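Local coordinates for protein 2-(acetamidomethylene)succinate hydrolase (Mesorhizobium loti, PDB 3KXP) that catalyses the last step of vitamin B6 degradation, hydrolysing (E)-2-(acetamidomethylene)succinate to succinic semialdehyde, acetate, ammonia and carbon dioxide, at residues Asp119-Ile124 with Ser148-Ala153; Ser161-Asp166 with Pro257-Arg262; Thr168-Thr173 with Leu274-Arg279. One frame throughout, in Å; residues are numbered along the deposited sequence.

Contact 1 of 3, residues Asp119-Ile124 with Ser148-Ala153; sequences DYADDI and SVTAAA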
ATOM      1  N   ASP A 119     -13.422 -24.192  -0.950  1.00 32.65           N
ATOM      2  CA  ASP A 119     -13.104 -25.046  -2.088  1.00 31.37           C
ATOM      3  C   ASP A 119     -12.047 -24.380  -2.955  1.00 30.16           C
ATOM      4  O   ASP A 119     -11.003 -24.973  -3.212  1.00 31.15           O
ATOM      5  CB  ASP A 119     -14.362 -25.334  -2.910  1.00 31.41           C
ATOM      6  CG  ASP A 119     -15.428 -26.052  -2.100  1.00 32.07           C
ATOM      7  OD1 ASP A 119     -15.111 -27.127  -1.543  1.00 32.11           O
ATOM      8  OD2 ASP A 119     -16.575 -25.549  -2.016  1.00 30.61           O
ATOM      9  N   TYR A 120     -12.303 -23.148  -3.392  1.00 27.82           N
ATOM     10  CA  TYR A 120     -11.337 -22.433  -4.226  1.00 28.04           C
ATOM     11  C   TYR A 120     -10.038 -22.143  -3.477  1.00 28.66           C
ATOM     12  O   TYR A 120      -8.949 -22.137  -4.073  1.00 29.58           O
ATOM     13  CB  TYR A 120     -11.904 -21.096  -4.719  1.00 26.61           C
ATOM     14  CG  TYR A 120     -12.927 -21.168  -5.828  1.00 23.21           C
ATOM     15  CD1 TYR A 120     -14.289 -21.237  -5.542  1.00 22.85           C
ATOM     16  CD2 TYR A 120     -12.533 -21.108  -7.166  1.00 22.73           C
ATOM     17  CE1 TYR A 120     -15.240 -21.237  -6.560  1.00 21.39           C
ATOM     18  CE2 TYR A 120     -13.473 -21.107  -8.192  1.00 22.15           C
ATOM     19  CZ  TYR A 120     -14.826 -21.171  -7.883  1.00 22.35           C
ATOM     20  OH  TYR A 120     -15.764 -21.190  -8.894  1.00 21.95           O
ATOM     21  N   ALA A 121     -10.156 -21.880  -2.178  1.00 27.85           N
ATOM     22  CA  ALA A 121      -8.988 -21.577  -1.353  1.00 28.34           C
ATOM     23  C   ALA A 121      -8.065 -22.794  -1.232  1.00 28.64           C
ATOM     24  O   ALA A 121      -6.841 -22.672  -1.346  1.00 26.07           O
ATOM     25  CB  ALA A 121      -9.433 -21.106   0.035  1.00 28.44           C
ATOM     26  N   ASP A 122      -8.653 -23.966  -1.002  1.00 28.19           N
ATOM     27  CA  ASP A 122      -7.858 -25.177  -0.888  1.00 28.92           C
ATOM     28  C   ASP A 122      -7.193 -25.485  -2.226  1.00 28.73           C
ATOM     29  O   ASP A 122      -6.084 -26.030  -2.260  1.00 30.59           O
ATOM     30  CB  ASP A 122      -8.721 -26.363  -0.434  1.00 31.78           C
ATOM     31  CG  ASP A 122      -9.259 -26.192   0.986  1.00 35.05           C
ATOM     32  OD1 ASP A 122      -8.625 -25.471   1.790  1.00 34.66           O
ATOM     33  OD2 ASP A 122     -10.310 -26.788   1.304  1.00 36.83           O
ATOM     34  N   ASP A 123      -7.854 -25.134  -3.329  1.00 25.65           N
ATOM     35  CA  ASP A 123      -7.269 -25.369  -4.650  1.00 25.30           C
ATOM     36  C   ASP A 123      -5.962 -24.608  -4.777  1.00 23.87           C
ATOM     37  O   ASP A 123      -5.001 -25.107  -5.356  1.00 23.17           O
ATOM     38  CB  ASP A 123      -8.204 -24.903  -5.767  1.00 27.36           C
ATOM     39  CG  ASP A 123      -9.302 -25.894  -6.066  1.00 28.25           C
ATOM     40  OD1 ASP A 123     -10.239 -25.519  -6.798  1.00 31.71           O
ATOM     41  OD2 ASP A 123      -9.231 -27.042  -5.579  1.00 28.02           O
ATOM     42  N   ILE A 124      -5.937 -23.392  -4.237  1.00 24.11           N
ATOM     43  CA  ILE A 124      -4.753 -22.537  -4.299  1.00 23.84           C
ATOM     44  C   ILE A 124      -3.594 -23.119  -3.493  1.00 23.13           C
ATOM     45  O   ILE A 124      -2.462 -23.157  -3.964  1.00 22.18           O
ATOM     46  CB  ILE A 124      -5.089 -21.099  -3.801  1.00 24.03           C
ATOM     47  CG1 ILE A 124      -6.161 -20.496  -4.718  1.00 24.37           C
ATOM     48  CG2 ILE A 124      -3.830 -20.223  -3.781  1.00 19.53           C
ATOM     49  CD1 ILE A 124      -6.580 -19.090  -4.365  1.00 24.40           C
ATOM     50  N   SER A 148      -8.113 -15.539  -3.055  1.00 23.67           N
ATOM     51  CA  SER A 148      -6.757 -15.309  -2.576  1.00 22.71           C
ATOM     52  C   SER A 148      -6.681 -14.872  -1.115  1.00 23.51           C
ATOM     53  O   SER A 148      -5.849 -15.375  -0.364  1.00 26.02           O
ATOM     54  CB  SER A 148      -6.048 -14.282  -3.452  1.00 21.45           C
ATOM     55  OG  SER A 148      -5.828 -14.800  -4.746  1.00 24.98           O
ATOM     56  N   VAL A 149      -7.537 -13.945  -0.704  1.00 23.29           N
ATOM     57  CA  VAL A 149      -7.508 -13.485   0.679  1.00 22.71           C
ATOM     58  C   VAL A 149      -7.910 -14.619   1.629  1.00 25.17           C
ATOM     59  O   VAL A 149      -7.358 -14.736   2.726  1.00 25.30           O
ATOM     60  CB  VAL A 149      -8.426 -12.267   0.881  1.00 20.89           C
ATOM     61  CG1 VAL A 149      -8.394 -11.818   2.342  1.00 17.49           C
ATOM     62  CG2 VAL A 149      -7.975 -11.127  -0.035  1.00 19.47           C
ATOM     63  N   THR A 150      -8.859 -15.456   1.206  1.00 25.69           N
ATOM     64  CA  THR A 150      -9.286 -16.590   2.028  1.00 25.65           C
ATOM     65  C   THR A 150      -8.101 -17.556   2.163  1.00 25.92           C
ATOM     66  O   THR A 150      -7.811 -18.058   3.245  1.00 25.07           O
ATOM     67  CB  THR A 150     -10.478 -17.338   1.389  1.00 25.76           C
ATOM     68  OG1 THR A 150     -11.589 -16.444   1.261  1.00 27.29           O
ATOM     69  CG2 THR A 150     -10.899 -18.523   2.258  1.00 23.31           C
ATOM     70  N   ALA A 151      -7.404 -17.786   1.055  1.00 25.43           N
ATOM     71  CA  ALA A 151      -6.251 -18.675   1.037  1.00 25.72           C
ATOM     72  C   ALA A 151      -5.133 -18.167   1.948  1.00 25.29           C
ATOM     73  O   ALA A 151      -4.579 -18.925   2.745  1.00 23.80           O
ATOM     74  CB  ALA A 151      -5.731 -18.823  -0.394  1.00 23.94           C
ATOM     75  N   ALA A 152      -4.805 -16.888   1.815  1.00 24.59           N
ATOM     76  CA  ALA A 152      -3.753 -16.265   2.611  1.00 25.96           C
ATOM     77  C   ALA A 152      -4.021 -16.359   4.112  1.00 26.78           C
ATOM     78  O   ALA A 152      -3.104 -16.560   4.910  1.00 27.88           O
ATOM     79  CB  ALA A 152      -3.599 -14.803   2.203  1.00 25.07           C
ATOM     80  N   ALA A 153      -5.281 -16.208   4.492  1.00 26.85           N
ATOM     81  CA  ALA A 153      -5.663 -16.267   5.892  1.00 29.13           C
ATOM     82  C   ALA A 153      -5.644 -17.697   6.428  1.00 29.93           C
ATOM     83  O   ALA A 153      -5.449 -17.916   7.624  1.00 31.12           O
ATOM     84  CB  ALA A 153      -7.053 -15.659   6.075  1.00 27.22           C
TER
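Ala121 lays its methyl group against helix 143-154, where CB meets CG2 of Thr150 at 3.7 Å and the amide nitrogen of Ala151 at 4.0 Å. The two helices involved, 117-131 and 143-154, pack side by side in the alpha/beta hydrolase fold, and the second follows what is probably the nucleophile elbow, around Ser142, the inferred nucleophile. Small residues set the spacing: over the short segments the axes come within 8.3 Å and cross at -64°, and the CA atoms of Ala121 and Ala151 are 4.7 Å apart, a distance that leaves room for little more than methyl groups at the crossing. Their CB atoms meet at 4.4 Å. One turn on from Ala121, Ile124 adds a larger apolar surface, curving round the Ala151 methyl with CB, CG2 and CD1. Its CG1 lies opposite the carbonyl carbon (chi1 -61°) and the chain then runs straight out, which carries CD1 past Ala151 to the backbone of Ser148. The polar ends near this crossing bond within their own helix: Ser148 OG to the carbonyl oxygen of Gly144, Thr150 OG1 to that of Arg146. For Thr150 this turns the hydroxyl back along its own helix and leaves the methyl branch for Ala121. At the other end of the patch, Ile124 CD1 stands 4.1 Å from both Ser148 N and Ala151 CB.

Contact 2 of 3, residues Ser161-Asp166 with Pro257-Arg262; sequences SVVAID and PVLIVR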
ATOM      1  N   SER A 161       2.051 -12.511  -0.250  1.00 29.40           N
ATOM      2  CA  SER A 161       1.221 -11.320  -0.235  1.00 27.93           C
ATOM      3  C   SER A 161       0.090 -11.434  -1.243  1.00 28.21           C
ATOM      4  O   SER A 161       0.143 -12.244  -2.172  1.00 27.27           O
ATOM      5  CB  SER A 161       2.067 -10.093  -0.563  1.00 26.28           C
ATOM      6  OG  SER A 161       2.765 -10.286  -1.777  1.00 29.29           O
ATOM      7  N   VAL A 162      -0.927 -10.601  -1.063  1.00 26.88           N
ATOM      8  CA  VAL A 162      -2.077 -10.613  -1.948  1.00 26.02           C
ATOM      9  C   VAL A 162      -2.435  -9.241  -2.489  1.00 25.36           C
ATOM     10  O   VAL A 162      -2.347  -8.238  -1.785  1.00 27.97           O
ATOM     11  CB  VAL A 162      -3.330 -11.133  -1.227  1.00 24.56           C
ATOM     12  CG1 VAL A 162      -4.521 -11.113  -2.180  1.00 22.75           C
ATOM     13  CG2 VAL A 162      -3.082 -12.521  -0.689  1.00 27.83           C
ATOM     14  N   VAL A 163      -2.834  -9.214  -3.751  1.00 22.63           N
ATOM     15  CA  VAL A 163      -3.301  -7.997  -4.387  1.00 20.31           C
ATOM     16  C   VAL A 163      -4.759  -8.342  -4.685  1.00 20.85           C
ATOM     17  O   VAL A 163      -5.053  -9.019  -5.673  1.00 21.87           O
ATOM     18  CB  VAL A 163      -2.569  -7.703  -5.705  1.00 20.60           C
ATOM     19  CG1 VAL A 163      -3.229  -6.538  -6.401  1.00 16.63           C
ATOM     20  CG2 VAL A 163      -1.091  -7.385  -5.436  1.00 20.88           C
ATOM     21  N   ALA A 164      -5.657  -7.907  -3.802  1.00 18.83           N
ATOM     22  CA  ALA A 164      -7.088  -8.165  -3.930  1.00 18.01           C
ATOM     23  C   ALA A 164      -7.798  -7.096  -4.769  1.00 19.90           C
ATOM     24  O   ALA A 164      -8.197  -6.050  -4.255  1.00 17.58           O
ATOM     25  CB  ALA A 164      -7.718  -8.240  -2.545  1.00 17.08           C
ATOM     26  N   ILE A 165      -7.977  -7.378  -6.054  1.00 20.68           N
ATOM     27  CA  ILE A 165      -8.622  -6.432  -6.961  1.00 21.32           C
ATOM     28  C   ILE A 165     -10.148  -6.519  -7.022  1.00 21.95           C
ATOM     29  O   ILE A 165     -10.709  -7.443  -7.607  1.00 23.63           O
ATOM     30  CB  ILE A 165      -8.090  -6.600  -8.408  1.00 21.28           C
ATOM     31  CG1 ILE A 165      -6.565  -6.435  -8.430  1.00 21.37           C
ATOM     32  CG2 ILE A 165      -8.761  -5.580  -9.329  1.00 21.21           C
ATOM     33  CD1 ILE A 165      -5.948  -6.570  -9.824  1.00 16.99           C
ATOM     34  N   ASP A 166     -10.797  -5.538  -6.406  1.00 23.19           N
ATOM     35  CA  ASP A 166     -12.250  -5.381  -6.392  1.00 23.33           C
ATOM     36  C   ASP A 166     -13.158  -6.430  -5.755  1.00 23.16           C
ATOM     37  O   ASP A 166     -14.093  -6.922  -6.400  1.00 21.29           O
ATOM     38  CB  ASP A 166     -12.748  -5.101  -7.812  1.00 24.00           C
ATOM     39  CG  ASP A 166     -13.726  -3.936  -7.861  1.00 27.73           C
ATOM     40  OD1 ASP A 166     -13.308  -2.806  -7.527  1.00 33.82           O
ATOM     41  OD2 ASP A 166     -14.908  -4.138  -8.216  1.00 26.50           O
ATOM     42  N   PRO A 257       0.609  -9.473   4.030  1.00 25.27           N
ATOM     43  CA  PRO A 257       0.310  -8.209   3.340  1.00 25.56           C
ATOM     44  C   PRO A 257      -0.785  -8.335   2.285  1.00 25.48           C
ATOM     45  O   PRO A 257      -0.770  -9.257   1.468  1.00 24.24           O
ATOM     46  CB  PRO A 257       1.652  -7.831   2.713  1.00 24.47           C
ATOM     47  CG  PRO A 257       2.648  -8.447   3.657  1.00 25.35           C
ATOM     48  CD  PRO A 257       2.040  -9.799   3.923  1.00 23.29           C
ATOM     49  N   VAL A 258      -1.729  -7.401   2.308  1.00 24.81           N
ATOM     50  CA  VAL A 258      -2.816  -7.385   1.340  1.00 23.19           C
ATOM     51  C   VAL A 258      -3.070  -5.970   0.830  1.00 24.21           C
ATOM     52  O   VAL A 258      -3.347  -5.057   1.604  1.00 25.63           O
ATOM     53  CB  VAL A 258      -4.120  -7.932   1.951  1.00 25.24           C
ATOM     54  CG1 VAL A 258      -5.268  -7.828   0.936  1.00 21.81           C
ATOM     55  CG2 VAL A 258      -3.915  -9.380   2.382  1.00 24.05           C
ATOM     56  N   LEU A 259      -2.949  -5.788  -0.479  1.00 22.93           N
ATOM     57  CA  LEU A 259      -3.200  -4.498  -1.091  1.00 22.21           C
ATOM     58  C   LEU A 259      -4.638  -4.539  -1.604  1.00 23.42           C
ATOM     59  O   LEU A 259      -5.006  -5.441  -2.354  1.00 24.26           O
ATOM     60  CB  LEU A 259      -2.249  -4.264  -2.258  1.00 19.39           C
ATOM     61  CG  LEU A 259      -2.529  -3.010  -3.096  1.00 19.77           C
ATOM     62  CD1 LEU A 259      -2.113  -1.758  -2.319  1.00 20.64           C
ATOM     63  CD2 LEU A 259      -1.744  -3.089  -4.409  1.00 18.06           C
ATOM     64  N   ILE A 260      -5.455  -3.580  -1.193  1.00 23.21           N
ATOM     65  CA  ILE A 260      -6.840  -3.547  -1.642  1.00 24.09           C
ATOM     66  C   ILE A 260      -6.959  -2.582  -2.811  1.00 25.41           C
ATOM     67  O   ILE A 260      -6.584  -1.410  -2.704  1.00 26.63           O
ATOM     68  CB  ILE A 260      -7.789  -3.077  -0.528  1.00 22.63           C
ATOM     69  CG1 ILE A 260      -7.669  -3.994   0.689  1.00 23.71           C
ATOM     70  CG2 ILE A 260      -9.219  -3.084  -1.037  1.00 22.23           C
ATOM     71  CD1 ILE A 260      -8.458  -3.508   1.898  1.00 21.74           C
ATOM     72  N   VAL A 261      -7.464  -3.077  -3.935  1.00 23.43           N
ATOM     73  CA  VAL A 261      -7.635  -2.237  -5.108  1.00 21.83           C
ATOM     74  C   VAL A 261      -9.109  -2.175  -5.458  1.00 23.47           C
ATOM     75  O   VAL A 261      -9.765  -3.211  -5.577  1.00 24.60           O
ATOM     76  CB  VAL A 261      -6.858  -2.787  -6.322  1.00 18.71           C
ATOM     77  CG1 VAL A 261      -7.146  -1.940  -7.545  1.00 16.82           C
ATOM     78  CG2 VAL A 261      -5.364  -2.778  -6.027  1.00 19.10           C
ATOM     79  N   ARG A 262      -9.639  -0.960  -5.584  1.00 22.20           N
ATOM     80  CA  ARG A 262     -11.041  -0.788  -5.948  1.00 22.29           C
ATOM     81  C   ARG A 262     -11.140   0.122  -7.151  1.00 21.54           C
ATOM     82  O   ARG A 262     -10.313   1.017  -7.334  1.00 20.53           O
ATOM     83  CB  ARG A 262     -11.869  -0.154  -4.820  1.00 20.91           C
ATOM     84  CG  ARG A 262     -13.363  -0.092  -5.175  1.00 22.76           C
ATOM     85  CD  ARG A 262     -14.210   0.739  -4.229  1.00 24.45           C
ATOM     86  NE  ARG A 262     -14.253   2.127  -4.667  1.00 30.43           N
ATOM     87  CZ  ARG A 262     -15.281   2.711  -5.276  1.00 26.71           C
ATOM     88  NH1 ARG A 262     -16.399   2.044  -5.533  1.00 25.99           N
ATOM     89  NH2 ARG A 262     -15.175   3.975  -5.645  1.00 27.26           N
TER
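Five backbone hydrogen bonds join Val162, Ala164 and Asp166 to Pro257, Leu259 and Val261, pairing strand 159-165 in parallel with strand 258-263. Donor and acceptor alternate between the chains. Val162 N donates to Pro257 O, and Val162 O receives Leu259 N at 2.8 Å; the pattern repeats two residues on at Ala164, although Val261 N approaches Ala164 O from above the carbonyl plane, 37° out of it. The last bond, Asp166 N to Val261 O at 2.7 Å, extends the pairing past the strand end. A CA-H...O contact from Val258 CA to Val162 O supplements them.

These are neighbouring strands in the central sheet of the alpha/beta hydrolase fold, and Asp166, inferred to be the acid of the catalytic triad, sits where strand 159-165 runs out.

Apolar packing follows the two faces. Val162 and Ala164 lie beneath helix 143-154 and meet Val258 beside them, with Val162 CB 4.1 Å from Val258 CG2. On the other face Val163 CG1 touches both Leu259 CD2 and Val261 CG2, each at 4.3 Å.

The Asp166 carboxylate reaches Arg262: OD1 lies 3.6 Å from the CG methylene of Arg262 and accepts a hydrogen bond from Gly263 N, while OD2 is bonded to His294 ND1 and Ser266 OG.

Contact 3 of 3, residues Thr168-Thr173 with Leu274-Arg279; sequences TPYIET and LAKTSR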
ATOM      1  N   THR A 168     -14.200  -7.022  -1.522  1.00 20.70           N
ATOM      2  CA  THR A 168     -13.988  -6.854  -0.096  1.00 19.20           C
ATOM      3  C   THR A 168     -15.208  -7.374   0.654  1.00 19.42           C
ATOM      4  O   THR A 168     -16.177  -7.829   0.046  1.00 18.43           O
ATOM      5  CB  THR A 168     -13.861  -5.361   0.230  1.00 20.58           C
ATOM      6  OG1 THR A 168     -15.096  -4.711  -0.112  1.00 19.82           O
ATOM      7  CG2 THR A 168     -12.715  -4.719  -0.566  1.00 18.36           C
ATOM      8  N   PRO A 169     -15.173  -7.320   1.989  1.00 19.55           N
ATOM      9  CA  PRO A 169     -16.342  -7.795   2.726  1.00 21.01           C
ATOM     10  C   PRO A 169     -17.349  -6.652   2.637  1.00 23.04           C
ATOM     11  O   PRO A 169     -17.057  -5.621   2.024  1.00 22.70           O
ATOM     12  CB  PRO A 169     -15.819  -7.963   4.157  1.00 20.86           C
ATOM     13  CG  PRO A 169     -14.306  -7.995   4.015  1.00 19.68           C
ATOM     14  CD  PRO A 169     -14.061  -7.015   2.906  1.00 20.64           C
ATOM     15  N   TYR A 170     -18.524  -6.833   3.230  1.00 24.17           N
ATOM     16  CA  TYR A 170     -19.551  -5.794   3.258  1.00 25.36           C
ATOM     17  C   TYR A 170     -20.235  -5.421   1.942  1.00 27.18           C
ATOM     18  O   TYR A 170     -20.951  -4.422   1.887  1.00 29.83           O
ATOM     19  CB  TYR A 170     -18.982  -4.518   3.881  1.00 24.96           C
ATOM     20  CG  TYR A 170     -18.288  -4.726   5.202  1.00 25.88           C
ATOM     21  CD1 TYR A 170     -16.905  -4.559   5.321  1.00 24.26           C
ATOM     22  CD2 TYR A 170     -19.010  -5.100   6.340  1.00 26.60           C
ATOM     23  CE1 TYR A 170     -16.258  -4.762   6.546  1.00 24.97           C
ATOM     24  CE2 TYR A 170     -18.375  -5.304   7.569  1.00 25.17           C
ATOM     25  CZ  TYR A 170     -17.001  -5.137   7.665  1.00 25.73           C
ATOM     26  OH  TYR A 170     -16.376  -5.363   8.873  1.00 29.10           O
ATOM     27  N   ILE A 171     -20.022  -6.191   0.882  1.00 27.28           N
ATOM     28  CA  ILE A 171     -20.675  -5.891  -0.390  1.00 26.06           C
ATOM     29  C   ILE A 171     -22.187  -5.971  -0.166  1.00 26.89           C
ATOM     30  O   ILE A 171     -22.674  -6.923   0.443  1.00 27.81           O
ATOM     31  CB  ILE A 171     -20.254  -6.900  -1.467  1.00 23.92           C
ATOM     32  CG1 ILE A 171     -18.744  -6.782  -1.706  1.00 23.93           C
ATOM     33  CG2 ILE A 171     -21.039  -6.662  -2.747  1.00 22.13           C
ATOM     34  CD1 ILE A 171     -18.196  -7.774  -2.705  1.00 22.40           C
ATOM     35  N   GLU A 172     -22.934  -4.979  -0.643  1.00 27.78           N
ATOM     36  CA  GLU A 172     -24.382  -4.985  -0.437  1.00 29.44           C
ATOM     37  C   GLU A 172     -25.134  -6.020  -1.262  1.00 28.77           C
ATOM     38  O   GLU A 172     -24.745  -6.358  -2.381  1.00 27.93           O
ATOM     39  CB  GLU A 172     -24.979  -3.593  -0.681  1.00 30.93           C
ATOM     40  CG  GLU A 172     -24.458  -2.895  -1.911  1.00 38.44           C
ATOM     41  CD  GLU A 172     -23.246  -2.011  -1.634  1.00 38.88           C
ATOM     42  OE1 GLU A 172     -22.484  -1.774  -2.592  1.00 41.95           O
ATOM     43  OE2 GLU A 172     -23.064  -1.541  -0.485  1.00 38.04           O
ATOM     44  N   THR A 173     -26.219  -6.520  -0.683  1.00 29.09           N
ATOM     45  CA  THR A 173     -27.060  -7.529  -1.312  1.00 31.10           C
ATOM     46  C   THR A 173     -27.440  -7.218  -2.762  1.00 31.18           C
ATOM     47  O   THR A 173     -27.377  -8.092  -3.630  1.00 28.99           O
ATOM     48  CB  THR A 173     -28.353  -7.730  -0.498  1.00 32.67           C
ATOM     49  OG1 THR A 173     -28.015  -8.139   0.832  1.00 35.74           O
ATOM     50  CG2 THR A 173     -29.234  -8.795  -1.135  1.00 34.72           C
ATOM     51  N   LEU A 274     -15.824  -0.277   0.786  1.00 21.06           N
ATOM     52  CA  LEU A 274     -14.386  -0.133   0.995  1.00 19.60           C
ATOM     53  C   LEU A 274     -14.107   0.599   2.296  1.00 21.12           C
ATOM     54  O   LEU A 274     -13.151   0.276   3.000  1.00 22.07           O
ATOM     55  CB  LEU A 274     -13.720   0.634  -0.153  1.00 18.25           C
ATOM     56  CG  LEU A 274     -12.217   0.906   0.081  1.00 17.18           C
ATOM     57  CD1 LEU A 274     -11.449  -0.417   0.145  1.00 11.82           C
ATOM     58  CD2 LEU A 274     -11.652   1.781  -1.028  1.00 11.60           C
ATOM     59  N   ALA A 275     -14.941   1.584   2.617  1.00 21.33           N
ATOM     60  CA  ALA A 275     -14.765   2.349   3.849  1.00 22.05           C
ATOM     61  C   ALA A 275     -14.882   1.452   5.085  1.00 22.45           C
ATOM     62  O   ALA A 275     -14.098   1.576   6.026  1.00 23.29           O
ATOM     63  CB  ALA A 275     -15.791   3.478   3.918  1.00 20.41           C
ATOM     64  N   LYS A 276     -15.860   0.550   5.081  1.00 23.85           N
ATOM     65  CA  LYS A 276     -16.059  -0.365   6.204  1.00 24.57           C
ATOM     66  C   LYS A 276     -14.893  -1.339   6.283  1.00 24.69           C
ATOM     67  O   LYS A 276     -14.392  -1.635   7.369  1.00 25.80           O
ATOM     68  CB  LYS A 276     -17.368  -1.139   6.041  1.00 26.72           C
ATOM     69  CG  LYS A 276     -18.604  -0.257   5.999  1.00 26.83           C
ATOM     70  CD  LYS A 276     -19.849  -1.065   5.682  1.00 31.21           C
ATOM     71  CE  LYS A 276     -21.053  -0.155   5.466  1.00 35.74           C
ATOM     72  NZ  LYS A 276     -22.288  -0.916   5.101  1.00 38.53           N
ATOM     73  N   THR A 277     -14.459  -1.831   5.125  1.00 23.74           N
ATOM     74  CA  THR A 277     -13.338  -2.762   5.065  1.00 22.24           C
ATOM     75  C   THR A 277     -12.109  -2.109   5.695  1.00 22.57           C
ATOM     76  O   THR A 277     -11.466  -2.696   6.568  1.00 23.24           O
ATOM     77  CB  THR A 277     -13.005  -3.159   3.605  1.00 22.34           C
ATOM     78  OG1 THR A 277     -14.154  -3.763   2.992  1.00 24.24           O
ATOM     79  CG2 THR A 277     -11.849  -4.148   3.570  1.00 21.06           C
ATOM     80  N   SER A 278     -11.787  -0.893   5.255  1.00 22.02           N
ATOM     81  CA  SER A 278     -10.640  -0.169   5.790  1.00 23.75           C
ATOM     82  C   SER A 278     -10.762   0.072   7.290  1.00 24.29           C
ATOM     83  O   SER A 278      -9.767   0.116   7.992  1.00 25.81           O
ATOM     84  CB  SER A 278     -10.456   1.166   5.067  1.00 23.33           C
ATOM     85  OG  SER A 278      -9.851   0.966   3.801  1.00 25.88           O
ATOM     86  N   ARG A 279     -11.982   0.231   7.785  1.00 24.87           N
ATOM     87  CA  ARG A 279     -12.178   0.443   9.213  1.00 27.26           C
ATOM     88  C   ARG A 279     -11.916  -0.875   9.963  1.00 26.81           C
ATOM     89  O   ARG A 279     -11.474  -0.874  11.111  1.00 23.94           O
ATOM     90  CB  ARG A 279     -13.603   0.932   9.470  1.00 30.34           C
ATOM     91  CG  ARG A 279     -13.936   1.155  10.924  1.00 36.49           C
ATOM     92  CD  ARG A 279     -15.355   1.690  11.042  1.00 40.82           C
ATOM     93  NE  ARG A 279     -15.550   2.834  10.154  1.00 40.81           N
ATOM     94  CZ  ARG A 279     -16.486   2.898   9.212  1.00 41.53           C
ATOM     95  NH1 ARG A 279     -17.322   1.885   9.028  1.00 38.65           N
ATOM     96  NH2 ARG A 279     -16.579   3.978   8.446  1.00 41.92           N
TER
HETATM   97  O   HOH W   1     -16.149  -2.431   9.561  1.00 28.11           O
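A loop packed on the flank of a helix makes this contact: Thr168-Tyr170, soon after strand 159-165, lean on helix 271-280 through Lys276 and Thr277. Tyr170 meets the helix largely through its ring. One face receives Lys276 CB in a CH-pi contact, 3.8 Å from the ring centroid and 23° off the normal, displaced toward the CD1 rim. The lysine chain then runs extended across the base of the tyrosine, with CD 4.0 Å from Tyr170 CB. Thr277 OG1 lies in the ring plane at the edge, 3.7 Å from CD1. At the far end of the ring, a water donates to Lys276 O and makes a weak bond of 3.0 Å with Tyr170 OH. With an alanine in place of Tyr170, the Lys276 methylenes would probably lose their aromatic partner and the water its phenolic contact.

Deeper in, Thr277 meets Thr168 and Pro169. Its hydroxyl lies opposite the carbonyl carbon (chi1 -59°), from where it bonds to Ala273 O one turn back while still touching Thr168 CB at 3.2 Å and Pro169 CD at 3.3 Å. The Thr277 methyl also packs on that proline CD. Thr168 OG1 donates in turn to Pro169 O at 3.0 Å, on a lone pair in the carbonyl plane, which ties the loop to itself beside the helix. In this alpha/beta hydrolase fold the loop after the strand leading to Asp166, probably the triad acid, lies beside the helix that follows the neighbouring strand of the sheet, 258-263.

Overall arrangement
Followed from the N terminus, contact 1 closes first, bringing helix 143-154 back onto helix 117-131 after strand 136-141 has been laid down. Contacts 2 and 3 come later and close much longer loops. They cross: the chain passes 161-166, then 168-173, and returns after more than eighty residues through 257-262 and then 274-279. Contact 2 thus lies within the sheet, and contact 3 binds the loop beyond its first strand to the helix beyond its second. Physical links run through contact 2: Val162 and Ala164 pack under Ser148, Val149 and Ala152 of contact 1, while Ile260 touches Thr168, Leu274 and Thr277 of contact 3. Contacts 1 and 3 do not touch.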